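Long-range contacts in WbmS, polysaccharide deacetylase involved in O-antigen biosynthesis (PDB 3HFT), which probably removes acetyl groups from a polysaccharide as a zinc-binding deacetylase in the biosynthesis of the O-antigen of Bordetella bronchiseptica: residues A[47-52]-A[229-235]; A[51-56]-A[209-213]; A[57-61]-A[81-87]; A[221-225]-A[237-241]. All blocks are in the same frame, centred on the assembly; numbering follows the deposited sequence.

Contact 1: A[47-52]-A[229-235]; sequences WAADFV and HRNPVDL
Phe-51 and Arg-230 have the most surface buried here, where the start of helix 50-63 meets the loop 229-235. In the polysaccharide deacetylase fold this helix follows the first strand of the parallel sheet, close to the zinc site. The apolar part centres on Phe-51. Its ring lies under Pro-232, whose CA sits 3.7 Å from the ring centroid in a CH-pi contact. Val-52 CG2 covers the opposite face. It also meets Leu-235 CD2 at 3.7 Å, and the two side chains cross at about a right angle. The polar part centres on Arg-230. Its chain bends at chi3 (70°) and lays one face of the guanidinium against Ala-49, whose CA is 3.7 Å from NH2. NH1 donates to Trp-47 O at 2.9 Å, in the guanidinium plane and in line with the C=O, but the N-H is bent to 149°. One water links Arg-230 NH2 to Ala-48 O. Another accepts from the N of the N-cap residue Ala-49 and donates to His-229 O at 2.7 Å.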
loop_
_atom_site.group_PDB
_atom_site.type_symbol
_atom_site.label_atom_id
_atom_site.label_comp_id
_atom_site.label_asym_id
_atom_site.label_seq_id
_atom_site.Cartn_x
_atom_site.Cartn_y
_atom_site.Cartn_z
ATOM N N TRP A 47 0.085 -20.714 -7.522
ATOM C CA TRP A 47 0.275 -21.778 -8.512
ATOM C C TRP A 47 0.858 -23.078 -7.966
ATOM O O TRP A 47 1.429 -23.859 -8.712
ATOM C CB TRP A 47 1.111 -21.271 -9.716
ATOM C CG TRP A 47 0.473 -20.057 -10.349
ATOM C CD1 TRP A 47 -0.514 -20.056 -11.288
ATOM C CD2 TRP A 47 0.720 -18.679 -10.025
ATOM N NE1 TRP A 47 -0.883 -18.774 -11.579
ATOM C CE2 TRP A 47 -0.147 -17.905 -10.825
ATOM C CE3 TRP A 47 1.581 -18.024 -9.130
ATOM C CZ2 TRP A 47 -0.174 -16.510 -10.775
ATOM C CZ3 TRP A 47 1.556 -16.630 -9.085
ATOM C CH2 TRP A 47 0.683 -15.897 -9.905
ATOM N N ALA A 48 0.694 -23.337 -6.674
ATOM C CA ALA A 48 1.159 -24.603 -6.093
ATOM C C ALA A 48 0.548 -25.826 -6.779
ATOM O O ALA A 48 -0.630 -25.853 -7.135
ATOM C CB ALA A 48 0.835 -24.632 -4.602
ATOM N N ALA A 49 1.350 -26.865 -6.942
ATOM C CA ALA A 49 0.861 -28.119 -7.432
ATOM C C ALA A 49 -0.221 -28.602 -6.458
ATOM O O ALA A 49 -0.191 -28.279 -5.284
ATOM C CB ALA A 49 2.022 -29.152 -7.486
ATOM N N ASP A 50 -1.147 -29.414 -6.946
ATOM C CA ASP A 50 -2.223 -29.945 -6.128
ATOM C C ASP A 50 -1.763 -30.669 -4.865
ATOM O O ASP A 50 -2.394 -30.519 -3.824
ATOM C CB ASP A 50 -3.104 -30.881 -6.963
ATOM C CG ASP A 50 -4.055 -30.138 -7.890
ATOM O OD1 ASP A 50 -4.155 -28.895 -7.867
ATOM O OD2 ASP A 50 -4.738 -30.816 -8.666
ATOM N N PHE A 51 -0.690 -31.471 -4.930
ATOM C CA PHE A 51 -0.273 -32.225 -3.736
ATOM C C PHE A 51 0.221 -31.264 -2.652
ATOM O O PHE A 51 0.013 -31.485 -1.455
ATOM C CB PHE A 51 0.775 -33.317 -4.058
ATOM C CG PHE A 51 2.153 -32.796 -4.365
ATOM C CD1 PHE A 51 2.498 -32.421 -5.656
ATOM C CD2 PHE A 51 3.138 -32.778 -3.384
ATOM C CE1 PHE A 51 3.769 -31.957 -5.951
ATOM C CE2 PHE A 51 4.421 -32.338 -3.670
ATOM C CZ PHE A 51 4.740 -31.916 -4.951
ATOM N N VAL A 52 0.841 -30.172 -3.082
ATOM C CA VAL A 52 1.304 -29.129 -2.169
ATOM C C VAL A 52 0.111 -28.389 -1.552
ATOM O O VAL A 52 0.070 -28.191 -0.346
ATOM C CB VAL A 52 2.258 -28.154 -2.886
ATOM C CG1 VAL A 52 2.579 -26.909 -2.009
ATOM C CG2 VAL A 52 3.536 -28.884 -3.315
ATOM N N HIS A 229 9.578 -28.502 -7.424
ATOM C CA HIS A 229 8.360 -27.953 -6.789
ATOM C C HIS A 229 7.058 -28.601 -7.205
ATOM O O HIS A 229 6.055 -28.461 -6.508
ATOM C CB HIS A 229 8.233 -26.426 -6.945
ATOM C CG HIS A 229 9.314 -25.652 -6.255
ATOM N ND1 HIS A 229 9.527 -24.310 -6.475
ATOM C CD2 HIS A 229 10.276 -26.049 -5.387
ATOM C CE1 HIS A 229 10.556 -23.906 -5.751
ATOM N NE2 HIS A 229 11.043 -24.951 -5.095
ATOM N N ARG A 230 7.059 -29.313 -8.323
ATOM C CA ARG A 230 5.865 -30.007 -8.749
ATOM C C ARG A 230 6.089 -31.519 -8.800
ATOM O O ARG A 230 5.303 -32.224 -9.410
ATOM C CB ARG A 230 5.431 -29.470 -10.113
ATOM C CG ARG A 230 5.429 -27.939 -10.171
ATOM C CD ARG A 230 4.839 -27.420 -11.463
ATOM N NE ARG A 230 3.412 -27.686 -11.471
ATOM C CZ ARG A 230 2.484 -26.867 -10.986
ATOM N NH1 ARG A 230 2.798 -25.693 -10.488
ATOM N NH2 ARG A 230 1.222 -27.236 -11.021
ATOM N N ASN A 231 7.130 -32.014 -8.120
ATOM C CA ASN A 231 7.480 -33.436 -8.107
ATOM C C ASN A 231 7.038 -34.060 -6.786
ATOM O O ASN A 231 7.678 -33.849 -5.757
ATOM C CB ASN A 231 8.977 -33.581 -8.275
ATOM C CG ASN A 231 9.413 -35.004 -8.444
ATOM O OD1 ASN A 231 8.818 -35.929 -7.887
ATOM N ND2 ASN A 231 10.488 -35.194 -9.191
ATOM N N PRO A 232 5.917 -34.795 -6.795
ATOM C CA PRO A 232 5.369 -35.349 -5.568
ATOM C C PRO A 232 6.172 -36.427 -4.891
ATOM O O PRO A 232 5.876 -36.744 -3.750
ATOM C CB PRO A 232 4.018 -35.888 -6.017
ATOM C CG PRO A 232 4.200 -36.174 -7.408
ATOM C CD PRO A 232 5.046 -35.089 -7.934
ATOM N N VAL A 233 7.179 -36.969 -5.579
ATOM C CA VAL A 233 8.060 -37.975 -5.031
ATOM C C VAL A 233 9.272 -37.343 -4.377
ATOM O O VAL A 233 9.633 -37.692 -3.280
ATOM C CB VAL A 233 8.557 -38.934 -6.139
ATOM C CG1 VAL A 233 9.631 -39.897 -5.603
ATOM C CG2 VAL A 233 7.374 -39.705 -6.760
ATOM N N ASP A 234 9.898 -36.387 -5.039
ATOM C CA ASP A 234 11.133 -35.816 -4.538
ATOM C C ASP A 234 10.975 -34.599 -3.609
ATOM O O ASP A 234 11.860 -34.320 -2.803
ATOM C CB ASP A 234 11.989 -35.354 -5.707
ATOM C CG ASP A 234 12.667 -36.494 -6.450
ATOM O OD1 ASP A 234 12.365 -37.696 -6.174
ATOM O OD2 ASP A 234 13.502 -36.137 -7.328
ATOM N N LEU A 235 9.896 -33.835 -3.748
ATOM C CA LEU A 235 9.813 -32.576 -3.005
ATOM C C LEU A 235 9.903 -32.752 -1.504
ATOM O O LEU A 235 10.498 -31.910 -0.812
ATOM C CB LEU A 235 8.560 -31.775 -3.386
ATOM C CG LEU A 235 8.505 -30.333 -2.834
ATOM C CD1 LEU A 235 9.746 -29.524 -3.246
ATOM C CD2 LEU A 235 7.186 -29.587 -3.213
HETATM O O HOH W 1 -0.872 -25.863 -10.000
HETATM O O HOH W 2 4.107 -26.541 -6.326
#

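Contact 2: A[51-56]-A[209-213]. With EDO (1,2-ethanediol), chain D.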
loop_
_atom_site.group_PDB
_atom_site.type_symbol
_atom_site.label_atom_id
_atom_site.label_comp_id
_atom_site.label_asym_id
_atom_site.label_seq_id
_atom_site.Cartn_x
_atom_site.Cartn_y
_atom_site.Cartn_z
ATOM N N PHE A 51 -0.690 -31.471 -4.930
ATOM C CA PHE A 51 -0.273 -32.225 -3.736
ATOM C C PHE A 51 0.221 -31.264 -2.652
ATOM O O PHE A 51 0.013 -31.485 -1.455
ATOM C CB PHE A 51 0.775 -33.317 -4.058
ATOM C CG PHE A 51 2.153 -32.796 -4.365
ATOM C CD1 PHE A 51 2.498 -32.421 -5.656
ATOM C CD2 PHE A 51 3.138 -32.778 -3.384
ATOM C CE1 PHE A 51 3.769 -31.957 -5.951
ATOM C CE2 PHE A 51 4.421 -32.338 -3.670
ATOM C CZ PHE A 51 4.740 -31.916 -4.951
ATOM N N VAL A 52 0.841 -30.172 -3.082
ATOM C CA VAL A 52 1.304 -29.129 -2.169
ATOM C C VAL A 52 0.111 -28.389 -1.552
ATOM O O VAL A 52 0.070 -28.191 -0.346
ATOM C CB VAL A 52 2.258 -28.154 -2.886
ATOM C CG1 VAL A 52 2.579 -26.909 -2.009
ATOM C CG2 VAL A 52 3.536 -28.884 -3.315
ATOM N N LEU A 53 -0.861 -27.989 -2.372
ATOM C CA LEU A 53 -2.035 -27.280 -1.847
ATOM C C LEU A 53 -2.814 -28.211 -0.926
ATOM O O LEU A 53 -3.233 -27.805 0.160
ATOM C CB LEU A 53 -2.920 -26.751 -2.995
ATOM C CG LEU A 53 -4.239 -26.084 -2.596
ATOM C CD1 LEU A 53 -4.021 -24.946 -1.601
ATOM C CD2 LEU A 53 -4.944 -25.577 -3.846
ATOM N N GLN A 54 -2.955 -29.479 -1.321
ATOM C CA GLN A 54 -3.675 -30.434 -0.476
ATOM C C GLN A 54 -3.064 -30.578 0.909
ATOM O O GLN A 54 -3.772 -30.710 1.897
ATOM C CB GLN A 54 -3.764 -31.816 -1.108
ATOM C CG GLN A 54 -4.695 -32.753 -0.292
ATOM C CD GLN A 54 -6.142 -32.296 -0.325
ATOM O OE1 GLN A 54 -6.706 -32.165 -1.399
ATOM N NE2 GLN A 54 -6.739 -32.034 0.839
ATOM N N ASP A 55 -1.743 -30.550 0.992
ATOM C CA ASP A 55 -1.064 -30.682 2.274
ATOM C C ASP A 55 -1.382 -29.511 3.174
ATOM O O ASP A 55 -1.611 -29.681 4.380
ATOM C CB ASP A 55 0.452 -30.771 2.053
ATOM C CG ASP A 55 1.251 -30.582 3.353
ATOM O OD1 ASP A 55 1.353 -31.541 4.128
ATOM O OD2 ASP A 55 1.763 -29.480 3.600
ATOM N N THR A 56 -1.402 -28.303 2.600
ATOM C CA THR A 56 -1.752 -27.131 3.389
ATOM C C THR A 56 -3.208 -27.199 3.844
ATOM O O THR A 56 -3.487 -26.957 5.001
ATOM C CB THR A 56 -1.462 -25.820 2.655
ATOM O OG1 THR A 56 -0.079 -25.755 2.292
ATOM C CG2 THR A 56 -1.745 -24.641 3.582
ATOM N N PRO A 209 1.462 -22.211 0.351
ATOM C CA PRO A 209 1.496 -23.667 0.398
ATOM C C PRO A 209 2.885 -24.249 0.160
ATOM O O PRO A 209 3.293 -25.139 0.913
ATOM C CB PRO A 209 0.501 -24.062 -0.686
ATOM C CG PRO A 209 -0.541 -23.010 -0.585
ATOM C CD PRO A 209 0.256 -21.724 -0.337
ATOM N N ILE A 210 3.614 -23.704 -0.818
ATOM C CA ILE A 210 4.965 -24.181 -1.113
ATOM C C ILE A 210 5.869 -24.048 0.115
ATOM O O ILE A 210 6.644 -24.957 0.416
ATOM C CB ILE A 210 5.602 -23.509 -2.381
ATOM C CG1 ILE A 210 6.839 -24.313 -2.814
ATOM C CG2 ILE A 210 5.934 -21.968 -2.168
ATOM C CD1 ILE A 210 6.558 -25.846 -3.157
ATOM N N HIS A 211 5.764 -22.953 0.843
ATOM C CA HIS A 211 6.646 -22.794 2.016
ATOM C C HIS A 211 6.185 -23.620 3.187
ATOM O O HIS A 211 6.995 -24.103 3.977
ATOM C CB HIS A 211 6.819 -21.326 2.395
ATOM C CG HIS A 211 7.465 -20.516 1.325
ATOM N ND1 HIS A 211 8.608 -20.929 0.686
ATOM C CD2 HIS A 211 7.108 -19.348 0.747
ATOM C CE1 HIS A 211 8.945 -20.034 -0.224
ATOM N NE2 HIS A 211 8.054 -19.059 -0.201
ATOM N N VAL A 212 4.876 -23.806 3.317
ATOM C CA VAL A 212 4.361 -24.700 4.375
ATOM C C VAL A 212 4.824 -26.129 4.054
ATOM O O VAL A 212 5.271 -26.855 4.918
ATOM C CB VAL A 212 2.810 -24.591 4.508
ATOM C CG1 VAL A 212 2.238 -25.606 5.519
ATOM C CG2 VAL A 212 2.420 -23.126 4.907
ATOM N N TYR A 213 4.717 -26.540 2.801
ATOM C CA TYR A 213 5.155 -27.877 2.413
ATOM C C TYR A 213 6.639 -28.136 2.685
ATOM O O TYR A 213 6.999 -29.194 3.185
ATOM C CB TYR A 213 4.856 -28.134 0.933
ATOM C CG TYR A 213 4.934 -29.597 0.587
ATOM C CD1 TYR A 213 3.821 -30.436 0.741
ATOM C CD2 TYR A 213 6.119 -30.166 0.157
ATOM C CE1 TYR A 213 3.885 -31.774 0.442
ATOM C CE2 TYR A 213 6.189 -31.520 -0.106
ATOM C CZ TYR A 213 5.063 -32.306 0.032
ATOM O OH TYR A 213 5.124 -33.635 -0.267
HETATM C C1 EDO D . 7.491 -17.189 -3.206
HETATM O O1 EDO D . 8.116 -16.935 -1.945
HETATM C C2 EDO D . 6.174 -17.940 -2.989
HETATM O O2 EDO D . 5.275 -17.735 -4.094
#
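Tyr-213 receives the edge of Phe-51 on its ring face. The pair is T-shaped, with centroids 5.4 Å apart and planes at 89°. Phe-51 CE2 reaches Tyr-213 CZ at 3.8 Å. Asp-55 comes to the same tyrosine ring at its edge, CB to CD1 3.6 Å, with its carboxylate turned steeply to the ring plane. Val-52 lies between the two helices. CG1 is anti to its backbone N (chi1 171°) and presses on the backbone of Pro-209, 3.4 Å from its C. CG2 lies over a face of Tyr-213. Thr-56 OG1 approaches Pro-209 CA at 3.2 Å, and the two side chains cross at about a right angle. The axes of 51-56 and 209-213 cross at 74°, 8.5 Å apart at the closest. His-211 NE2 donates to O1 of a 1,2-ethanediol, probably from the crystallisation liquor, which is also hydrogen-bonded to the zinc ligand Asp-46. No hydrogen bond joins the segments, so the join is apolar and aromatic, while Asp-55 is salt-bridged to Arg-246.

Contact 3: A[57-61]-A[81-87]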
loop_
_atom_site.group_PDB
_atom_site.type_symbol
_atom_site.label_atom_id
_atom_site.label_comp_id
_atom_site.label_asym_id
_atom_site.label_seq_id
_atom_site.Cartn_x
_atom_site.Cartn_y
_atom_site.Cartn_z
ATOM N N ILE A 57 -4.135 -27.494 2.935
ATOM C CA ILE A 57 -5.555 -27.705 3.300
ATOM C C ILE A 57 -5.699 -28.723 4.446
ATOM O O ILE A 57 -6.410 -28.483 5.425
ATOM C CB ILE A 57 -6.397 -28.170 2.072
ATOM C CG1 ILE A 57 -6.564 -27.030 1.056
ATOM C CG2 ILE A 57 -7.805 -28.622 2.494
ATOM C CD1 ILE A 57 -7.102 -27.469 -0.287
ATOM N N ASP A 58 -5.020 -29.858 4.330
ATOM C CA ASP A 58 -5.102 -30.889 5.377
ATOM C C ASP A 58 -4.640 -30.396 6.750
ATOM O O ASP A 58 -5.260 -30.677 7.767
ATOM C CB ASP A 58 -4.301 -32.113 4.973
ATOM C CG ASP A 58 -4.921 -32.860 3.802
ATOM O OD1 ASP A 58 -6.133 -32.680 3.519
ATOM O OD2 ASP A 58 -4.165 -33.618 3.165
ATOM N N LEU A 59 -3.585 -29.600 6.763
ATOM C CA LEU A 59 -3.040 -29.051 7.984
ATOM C C LEU A 59 -4.030 -28.102 8.673
ATOM O O LEU A 59 -4.286 -28.212 9.887
ATOM C CB LEU A 59 -1.723 -28.351 7.635
ATOM C CG LEU A 59 -0.584 -28.374 8.628
ATOM C CD1 LEU A 59 -0.283 -29.796 9.048
ATOM C CD2 LEU A 59 0.667 -27.712 8.027
ATOM N N ILE A 60 -4.641 -27.202 7.903
ATOM C CA ILE A 60 -5.648 -26.275 8.457
ATOM C C ILE A 60 -6.962 -26.991 8.841
ATOM O O ILE A 60 -7.512 -26.748 9.922
ATOM C CB ILE A 60 -5.902 -25.105 7.495
ATOM C CG1 ILE A 60 -4.581 -24.410 7.159
ATOM C CG2 ILE A 60 -6.871 -24.084 8.105
ATOM C CD1 ILE A 60 -3.710 -24.034 8.411
ATOM N N GLU A 61 -7.446 -27.898 7.979
ATOM C CA GLU A 61 -8.608 -28.714 8.307
ATOM C C GLU A 61 -8.390 -29.518 9.591
ATOM O O GLU A 61 -9.286 -29.616 10.407
ATOM C CB GLU A 61 -9.012 -29.613 7.127
ATOM C CG GLU A 61 -9.575 -28.745 5.991
ATOM C CD GLU A 61 -10.323 -29.502 4.894
ATOM O OE1 GLU A 61 -10.040 -30.702 4.670
ATOM O OE2 GLU A 61 -11.168 -28.836 4.226
ATOM N N ILE A 81 -12.209 -26.063 -0.784
ATOM C CA ILE A 81 -12.219 -24.791 -0.080
ATOM C C ILE A 81 -13.642 -24.220 -0.052
ATOM O O ILE A 81 -14.137 -23.808 0.996
ATOM C CB ILE A 81 -11.223 -23.820 -0.749
ATOM C CG1 ILE A 81 -9.788 -24.368 -0.580
ATOM C CG2 ILE A 81 -11.395 -22.378 -0.187
ATOM C CD1 ILE A 81 -8.717 -23.713 -1.442
ATOM N N ARG A 82 -14.319 -24.204 -1.196
ATOM C CA ARG A 82 -15.711 -23.738 -1.221
ATOM C C ARG A 82 -16.594 -24.517 -0.236
ATOM O O ARG A 82 -17.340 -23.920 0.529
ATOM C CB ARG A 82 -16.314 -23.869 -2.622
ATOM C CG ARG A 82 -15.786 -22.875 -3.637
ATOM C CD ARG A 82 -16.581 -22.941 -4.954
ATOM N NE ARG A 82 -15.783 -22.467 -6.096
ATOM C CZ ARG A 82 -15.030 -23.237 -6.893
ATOM N NH1 ARG A 82 -14.949 -24.549 -6.710
ATOM N NH2 ARG A 82 -14.344 -22.687 -7.892
ATOM N N ARG A 83 -16.527 -25.848 -0.281
ATOM C CA ARG A 83 -17.352 -26.705 0.589
ATOM C C ARG A 83 -17.197 -26.451 2.069
ATOM O O ARG A 83 -18.163 -26.528 2.833
ATOM C CB ARG A 83 -16.998 -28.186 0.400
ATOM C CG ARG A 83 -17.678 -28.860 -0.716
ATOM C CD ARG A 83 -17.542 -30.361 -0.564
ATOM N NE ARG A 83 -16.144 -30.775 -0.480
ATOM C CZ ARG A 83 -15.389 -31.110 -1.525
ATOM N NH1 ARG A 83 -15.880 -31.085 -2.756
ATOM N NH2 ARG A 83 -14.122 -31.476 -1.343
ATOM N N ASN A 84 -15.967 -26.233 2.496
ATOM C CA ASN A 84 -15.705 -26.072 3.897
ATOM C C ASN A 84 -16.287 -24.732 4.352
ATOM O O ASN A 84 -15.840 -23.663 3.907
ATOM C CB ASN A 84 -14.195 -26.158 4.159
ATOM C CG ASN A 84 -13.868 -26.210 5.621
ATOM O OD1 ASN A 84 -14.596 -25.646 6.452
ATOM N ND2 ASN A 84 -12.772 -26.889 5.961
ATOM N N PRO A 85 -17.254 -24.776 5.277
ATOM C CA PRO A 85 -17.886 -23.532 5.708
ATOM C C PRO A 85 -16.957 -22.620 6.514
ATOM O O PRO A 85 -17.270 -21.443 6.711
ATOM C CB PRO A 85 -19.060 -24.010 6.562
ATOM C CG PRO A 85 -18.652 -25.352 7.052
ATOM C CD PRO A 85 -17.793 -25.950 5.991
ATOM N N LEU A 86 -15.830 -23.145 6.972
ATOM C CA LEU A 86 -14.866 -22.339 7.707
ATOM C C LEU A 86 -13.881 -21.639 6.774
ATOM O O LEU A 86 -13.085 -20.798 7.216
ATOM C CB LEU A 86 -14.089 -23.219 8.693
ATOM C CG LEU A 86 -14.856 -23.956 9.788
ATOM C CD1 LEU A 86 -13.877 -24.630 10.725
ATOM C CD2 LEU A 86 -15.771 -23.021 10.537
ATOM N N PHE A 87 -13.919 -21.980 5.491
ATOM C CA PHE A 87 -12.969 -21.439 4.532
ATOM C C PHE A 87 -13.608 -20.455 3.575
ATOM O O PHE A 87 -14.663 -20.707 3.039
ATOM C CB PHE A 87 -12.333 -22.556 3.704
ATOM C CG PHE A 87 -11.396 -23.463 4.483
ATOM C CD1 PHE A 87 -10.975 -23.159 5.769
ATOM C CD2 PHE A 87 -10.861 -24.577 3.871
ATOM C CE1 PHE A 87 -10.099 -23.988 6.439
ATOM C CE2 PHE A 87 -9.976 -25.402 4.542
ATOM C CZ PHE A 87 -9.594 -25.102 5.819
#
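Phe-87, Glu-61 and Ile-57 bury the most surface here. The contact lies between two successive beta-alpha-beta crossovers of the parallel sheet, where helix 50-63 meets the turn that leads from helix 77-83 into strand 87-91. Ile-60 CG2 touches Phe-87 CE1 at 3.6 Å, and Glu-61 CG touches CZ of that ring at 3.6 Å. Ile-57 CG2 stands at the ring edge, farther off. The other branch of Ile-57 leads to Ile-81, CD1 to CG1 4.1 Å, and the two chains cross at about a right angle. Trp-69 of strand 67-71 packs against Ile-57, Ile-81 and Phe-87. Glu-61 runs out extended beyond CG, so its carboxylate passes the ring and reaches Asn-84. The amide of Asn-84 is fixed at both ends. OD1 accepts from Leu-86 N at 2.8 Å in an Asx turn. ND2 lies above the rim of one face of Phe-87 and donates to Glu-61 OE2 at 3.1 Å, on the anti side and 33° out of the carboxylate plane.

Contact 4: A[221-225]-A[237-241]; sequences RYEDS and RWRNT
Trp-238 has Ser-225 over one face of its indole, and Arg-221 has Asn-240 CB over one face of its guanidinium, toward the rim. Arg-239 C also lies over a guanidinium face. Ser-225 CB stands 3.8 Å from the centroid of the six-membered ring, 19° off the normal. This is a CH-pi contact. Asp-224 CB comes to 3.9 Å from Trp-238 CZ3. The side chains of Arg-221 and Asn-240 cross at about a right angle, although guanidinium and amide planes are only 11° apart. Their closest atoms are Arg-221 NE and Asn-240 CB, at 3.5 Å. Arg-221 CG is anti to the backbone N, and the chain bends at chi3, which turns the guanidinium toward the loop. NH1 makes a weak hydrogen bond to Trp-238 O, 2.8 Å long but bent to 129°. The stronger partner of Arg-221 is Glu-217, which forms a salt bridge with NE. Trp-238 NE1 bonds a 2-methyl-2,4-pentanediol, probably from the crystallisation liquor. The contact holds the end of helix 219-224 against the loop that leads to helix 245-256. Helix 209-214 touches both segments: Met-214 packs on Ser-225 and Trp-238, and its backbone bonds that of Asn-240.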
loop_
_atom_site.group_PDB
_atom_site.type_symbol
_atom_site.label_atom_id
_atom_site.label_comp_id
_atom_site.label_asym_id
_atom_site.label_seq_id
_atom_site.Cartn_x
_atom_site.Cartn_y
_atom_site.Cartn_z
ATOM N N ARG A 221 16.568 -22.269 -0.051
ATOM C CA ARG A 221 16.028 -23.634 -0.143
ATOM C C ARG A 221 14.983 -23.665 -1.259
ATOM O O ARG A 221 14.979 -24.547 -2.128
ATOM C CB ARG A 221 15.392 -24.059 1.191
ATOM C CG ARG A 221 14.784 -25.475 1.215
ATOM C CD ARG A 221 14.033 -25.821 2.510
ATOM N NE ARG A 221 14.975 -25.892 3.627
ATOM C CZ ARG A 221 15.746 -26.934 3.896
ATOM N NH1 ARG A 221 15.721 -28.020 3.142
ATOM N NH2 ARG A 221 16.580 -26.863 4.928
ATOM N N TYR A 222 14.137 -22.645 -1.283
ATOM C CA TYR A 222 13.112 -22.515 -2.287
ATOM C C TYR A 222 13.719 -22.411 -3.681
ATOM O O TYR A 222 13.291 -23.099 -4.617
ATOM C CB TYR A 222 12.259 -21.299 -1.951
ATOM C CG TYR A 222 11.292 -20.945 -3.022
ATOM C CD1 TYR A 222 10.081 -21.622 -3.139
ATOM C CD2 TYR A 222 11.572 -19.927 -3.930
ATOM C CE1 TYR A 222 9.168 -21.302 -4.124
ATOM C CE2 TYR A 222 10.675 -19.618 -4.942
ATOM C CZ TYR A 222 9.467 -20.300 -5.021
ATOM O OH TYR A 222 8.562 -20.013 -6.020
ATOM N N GLU A 223 14.733 -21.575 -3.829
ATOM C CA GLU A 223 15.384 -21.420 -5.123
ATOM C C GLU A 223 16.165 -22.665 -5.548
ATOM O O GLU A 223 16.126 -23.037 -6.719
ATOM C CB GLU A 223 16.295 -20.194 -5.123
ATOM C CG GLU A 223 15.555 -18.858 -5.019
ATOM C CD GLU A 223 14.661 -18.570 -6.227
ATOM O OE1 GLU A 223 15.040 -19.006 -7.350
ATOM O OE2 GLU A 223 13.584 -17.908 -6.052
ATOM N N ASP A 224 16.868 -23.308 -4.621
ATOM C CA ASP A 224 17.630 -24.515 -4.939
ATOM C C ASP A 224 16.760 -25.686 -5.390
ATOM O O ASP A 224 17.230 -26.548 -6.124
ATOM C CB ASP A 224 18.445 -25.004 -3.735
ATOM C CG ASP A 224 19.642 -24.119 -3.401
ATOM O OD1 ASP A 224 19.978 -23.230 -4.194
ATOM O OD2 ASP A 224 20.231 -24.332 -2.312
ATOM N N SER A 225 15.525 -25.740 -4.908
ATOM C CA SER A 225 14.624 -26.845 -5.159
ATOM C C SER A 225 13.657 -26.603 -6.329
ATOM O O SER A 225 12.755 -27.412 -6.553
ATOM C CB SER A 225 13.789 -27.084 -3.909
ATOM O OG SER A 225 13.018 -25.932 -3.532
ATOM N N ARG A 237 11.679 -34.600 0.212
ATOM C CA ARG A 237 13.084 -34.752 0.631
ATOM C C ARG A 237 13.720 -33.378 0.946
ATOM O O ARG A 237 14.685 -33.294 1.676
ATOM C CB ARG A 237 13.901 -35.463 -0.435
ATOM C CG ARG A 237 13.482 -36.917 -0.688
ATOM C CD ARG A 237 14.377 -37.584 -1.626
ATOM N NE ARG A 237 15.739 -37.666 -1.101
ATOM C CZ ARG A 237 16.800 -37.899 -1.864
ATOM N NH1 ARG A 237 16.665 -38.166 -3.154
ATOM N NH2 ARG A 237 18.009 -37.904 -1.344
ATOM N N TRP A 238 13.161 -32.323 0.384
ATOM C CA TRP A 238 13.634 -30.961 0.628
ATOM C C TRP A 238 12.994 -30.270 1.829
ATOM O O TRP A 238 13.338 -29.124 2.123
ATOM C CB TRP A 238 13.392 -30.099 -0.598
ATOM C CG TRP A 238 14.222 -30.474 -1.742
ATOM C CD1 TRP A 238 13.987 -31.452 -2.644
ATOM C CD2 TRP A 238 15.415 -29.828 -2.139
ATOM N NE1 TRP A 238 14.969 -31.454 -3.596
ATOM C CE2 TRP A 238 15.866 -30.461 -3.301
ATOM C CE3 TRP A 238 16.144 -28.749 -1.621
ATOM C CZ2 TRP A 238 17.023 -30.073 -3.947
ATOM C CZ3 TRP A 238 17.282 -28.367 -2.250
ATOM C CH2 TRP A 238 17.706 -28.997 -3.406
ATOM N N ARG A 239 12.116 -30.954 2.550
ATOM C CA ARG A 239 11.510 -30.329 3.745
ATOM C C ARG A 239 12.542 -30.083 4.858
ATOM O O ARG A 239 13.243 -30.999 5.301
ATOM C CB ARG A 239 10.373 -31.190 4.309
ATOM C CG ARG A 239 9.638 -30.543 5.486
ATOM C CD ARG A 239 8.433 -31.370 5.907
ATOM N NE ARG A 239 7.370 -31.222 4.922
ATOM C CZ ARG A 239 6.248 -31.927 4.886
ATOM N NH1 ARG A 239 5.999 -32.866 5.773
ATOM N NH2 ARG A 239 5.378 -31.715 3.920
ATOM N N ASN A 240 12.639 -28.838 5.286
ATOM C CA ASN A 240 13.504 -28.422 6.385
ATOM C C ASN A 240 13.094 -29.126 7.641
ATOM O O ASN A 240 11.926 -29.162 7.952
ATOM C CB ASN A 240 13.372 -26.908 6.547
ATOM C CG ASN A 240 14.023 -26.359 7.788
ATOM O OD1 ASN A 240 15.016 -26.906 8.300
ATOM N ND2 ASN A 240 13.488 -25.230 8.257
ATOM N N THR A 241 14.050 -29.714 8.352
ATOM C CA THR A 241 13.758 -30.418 9.599
ATOM C C THR A 241 13.958 -29.530 10.841
ATOM O O THR A 241 13.610 -29.926 11.950
ATOM C CB THR A 241 14.538 -31.767 9.716
ATOM O OG1 THR A 241 15.930 -31.532 9.531
ATOM C CG2 THR A 241 14.048 -32.760 8.677
#

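In the fold
Helix 50-63 takes part in three of the contacts. Its start closes the longest loop, contact 1, with 229-235. Its next turn closes contact 2 with helix 209-214, and the two contacts share Phe-51 and Val-52. Residues 57-61 close the short contact 3 with 81-87, which is nested within the spans of contacts 1 and 2. Contact 4 opens after contact 2 has closed. It crosses contact 1, because 229-235 lies between its two segments while 47-52 comes before both. Leu-235 of contact 1 packs on Tyr-213 of contact 2, and Val-212 on Leu-59 of contact 3. Contacts 1 and 4 tie the region after helix 219-224 to helices 50-63 and 219-224.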